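Putative phosphosugar isomerase (PDB 3G68) is a double-SIS-domain protein, probably a phosphosugar isomerase related to the isomerase part of glucosamine-6-phosphate synthase and likely to bind sugar phosphates. Local coordinates at residues L231-I236 and E324-R329. Numbering follows the deposited sequence.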
loop_
_atom_site.group_PDB
_atom_site.type_symbol
_atom_site.label_atom_id
_atom_site.label_comp_id
_atom_site.label_asym_id
_atom_site.label_seq_id
_atom_site.Cartn_x
_atom_site.Cartn_y
_atom_site.Cartn_z
ATOM N N LEU B 231 -33.699 36.355 -33.064
ATOM C CA LEU B 231 -34.549 37.458 -33.522
ATOM C C LEU B 231 -34.833 38.431 -32.391
ATOM O O LEU B 231 -34.711 39.647 -32.557
ATOM C CB LEU B 231 -35.892 36.955 -34.066
ATOM C CG LEU B 231 -36.888 37.992 -34.631
ATOM C CD1 LEU B 231 -37.824 37.298 -35.652
ATOM C CD2 LEU B 231 -37.708 38.730 -33.535
ATOM N N GLU B 232 -35.221 37.891 -31.249
ATOM C CA GLU B 232 -35.592 38.728 -30.089
ATOM C C GLU B 232 -34.431 39.526 -29.512
ATOM O O GLU B 232 -34.640 40.601 -28.968
ATOM C CB GLU B 232 -36.186 37.845 -28.999
ATOM C CG GLU B 232 -37.539 37.233 -29.363
ATOM C CD GLU B 232 -38.062 36.213 -28.327
ATOM O OE1 GLU B 232 -37.285 35.678 -27.505
ATOM O OE2 GLU B 232 -39.276 35.935 -28.370
ATOM N N THR B 233 -33.208 39.028 -29.663
ATOM C CA THR B 233 -32.033 39.652 -29.032
ATOM C C THR B 233 -31.136 40.418 -30.003
ATOM O O THR B 233 -30.613 41.488 -29.670
ATOM C CB THR B 233 -31.225 38.583 -28.266
ATOM O OG1 THR B 233 -30.798 37.527 -29.152
ATOM C CG2 THR B 233 -32.077 37.991 -27.141
HETATM N N MSE B 234 -30.942 39.865 -31.190
HETATM C CA MSE B 234 -30.143 40.532 -32.232
HETATM C C MSE B 234 -30.983 41.566 -32.976
HETATM O O MSE B 234 -30.442 42.474 -33.634
HETATM C CB MSE B 234 -29.595 39.510 -33.225
HETATM C CG MSE B 234 -28.732 38.431 -32.607
HETATM SE SE MSE B 234 -26.980 39.100 -32.110
HETATM C CE MSE B 234 -26.262 39.302 -33.915
ATOM N N ARG B 235 -32.307 41.409 -32.922
ATOM C CA ARG B 235 -33.268 42.357 -33.505
ATOM C C ARG B 235 -33.077 42.670 -34.988
ATOM O O ARG B 235 -33.046 43.830 -35.422
ATOM C CB ARG B 235 -33.304 43.599 -32.645
ATOM C CG ARG B 235 -33.800 43.164 -31.303
ATOM C CD ARG B 235 -33.793 44.152 -30.296
ATOM N NE ARG B 235 -34.132 43.480 -29.057
ATOM C CZ ARG B 235 -34.155 44.062 -27.866
ATOM N NH1 ARG B 235 -33.889 45.356 -27.729
ATOM N NH2 ARG B 235 -34.460 43.321 -26.809
ATOM N N ILE B 236 -32.959 41.580 -35.728
ATOM C CA ILE B 236 -32.785 41.575 -37.168
ATOM C C ILE B 236 -33.600 40.398 -37.674
ATOM O O ILE B 236 -34.065 39.575 -36.869
ATOM C CB ILE B 236 -31.274 41.392 -37.567
ATOM C CG1 ILE B 236 -30.711 40.084 -37.003
ATOM C CG2 ILE B 236 -30.452 42.628 -37.149
ATOM C CD1 ILE B 236 -29.243 39.828 -37.358
ATOM N N GLU B 324 -24.390 37.100 -25.344
ATOM C CA GLU B 324 -23.146 37.876 -25.485
ATOM C C GLU B 324 -23.015 38.952 -26.573
ATOM O O GLU B 324 -22.432 40.024 -26.352
ATOM C CB GLU B 324 -21.979 36.934 -25.702
ATOM C CG GLU B 324 -21.697 36.024 -24.521
ATOM C CD GLU B 324 -20.346 35.277 -24.679
ATOM O OE1 GLU B 324 -19.790 35.283 -25.796
ATOM O OE2 GLU B 324 -19.844 34.680 -23.691
ATOM N N ILE B 325 -23.495 38.633 -27.761
ATOM C CA ILE B 325 -23.312 39.532 -28.916
ATOM C C ILE B 325 -24.217 40.763 -28.856
ATOM O O ILE B 325 -23.748 41.839 -29.201
ATOM C CB ILE B 325 -23.370 38.747 -30.253
ATOM C CG1 ILE B 325 -22.265 37.664 -30.253
ATOM C CG2 ILE B 325 -23.239 39.676 -31.470
ATOM C CD1 ILE B 325 -20.770 38.188 -30.288
ATOM N N PRO B 326 -25.508 40.628 -28.466
ATOM C CA PRO B 326 -26.318 41.834 -28.366
ATOM C C PRO B 326 -25.733 42.927 -27.460
ATOM O O PRO B 326 -25.931 44.102 -27.754
ATOM C CB PRO B 326 -27.647 41.343 -27.802
ATOM C CG PRO B 326 -27.767 39.992 -28.323
ATOM C CD PRO B 326 -26.328 39.443 -28.246
ATOM N N THR B 327 -24.993 42.547 -26.418
ATOM C CA THR B 327 -24.344 43.538 -25.538
ATOM C C THR B 327 -23.323 44.388 -26.315
ATOM O O THR B 327 -23.005 45.495 -25.896
ATOM C CB THR B 327 -23.678 42.879 -24.287
ATOM O OG1 THR B 327 -22.556 42.084 -24.698
ATOM C CG2 THR B 327 -24.655 41.983 -23.579
ATOM N N LEU B 328 -22.801 43.869 -27.439
ATOM C CA LEU B 328 -21.895 44.634 -28.306
ATOM C C LEU B 328 -22.639 45.394 -29.418
ATOM O O LEU B 328 -22.000 46.040 -30.238
ATOM C CB LEU B 328 -20.861 43.689 -28.920
ATOM C CG LEU B 328 -20.106 42.727 -28.007
ATOM C CD1 LEU B 328 -19.126 41.916 -28.834
ATOM C CD2 LEU B 328 -19.384 43.472 -26.901
ATOM N N ARG B 329 -23.972 45.354 -29.419
ATOM C CA ARG B 329 -24.841 45.973 -30.415
ATOM C C ARG B 329 -25.925 46.838 -29.763
ATOM O O ARG B 329 -27.018 47.008 -30.306
ATOM C CB ARG B 329 -25.520 44.881 -31.285
ATOM C CG ARG B 329 -24.581 44.005 -32.076
ATOM C CD ARG B 329 -25.230 42.652 -32.438
ATOM N NE ARG B 329 -26.524 42.737 -33.148
ATOM C CZ ARG B 329 -26.680 42.751 -34.471
ATOM N NH1 ARG B 329 -25.651 42.679 -35.288
ATOM N NH2 ARG B 329 -27.905 42.807 -34.996
HETATM O O HOH W 1 -28.582 43.256 -30.821
#
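The methyl CE of selenomethionine Met234 sits over the centre of one face of the Arg329 guanidinium, 3.5 Å from CZ. The two side chains cross at about a right angle. The Met234 chain bends at chi2 (-74°) and chi3 (-72°), which carries CE over the arginine. NH2 of Arg329 donates to Met234 O at 2.9 Å, with an N-H...O angle of 162°. NE gives its hydrogen to a water, which in turn donates to Thr233 O. NH1 bonds to the carbonyl oxygens of Val206 and Ser208. Ile236 CG2 lies near the guanidinium plane, 3.3 Å from NH2. The selenium of Met234 packs against Ile325 CG2 (3.8 Å) and Pro326 CD. The Pro326 ring turns its CG to Thr233 CB, at 3.7 Å. The contact joins the C-terminal end of helix 220-234, in the second SIS domain, to the turn after helix 316-324. Ile325 also touches Leu205 and Val206 of helix 202-206. Arg329 thus links the helix end, its own turn and the carbonyls of Val206 and Ser208. Met234 O and the water both lie near the guanidinium plane, so these bonds should limit its rotation. The negative end of the helix dipole would probably favour the guanidinium cation here.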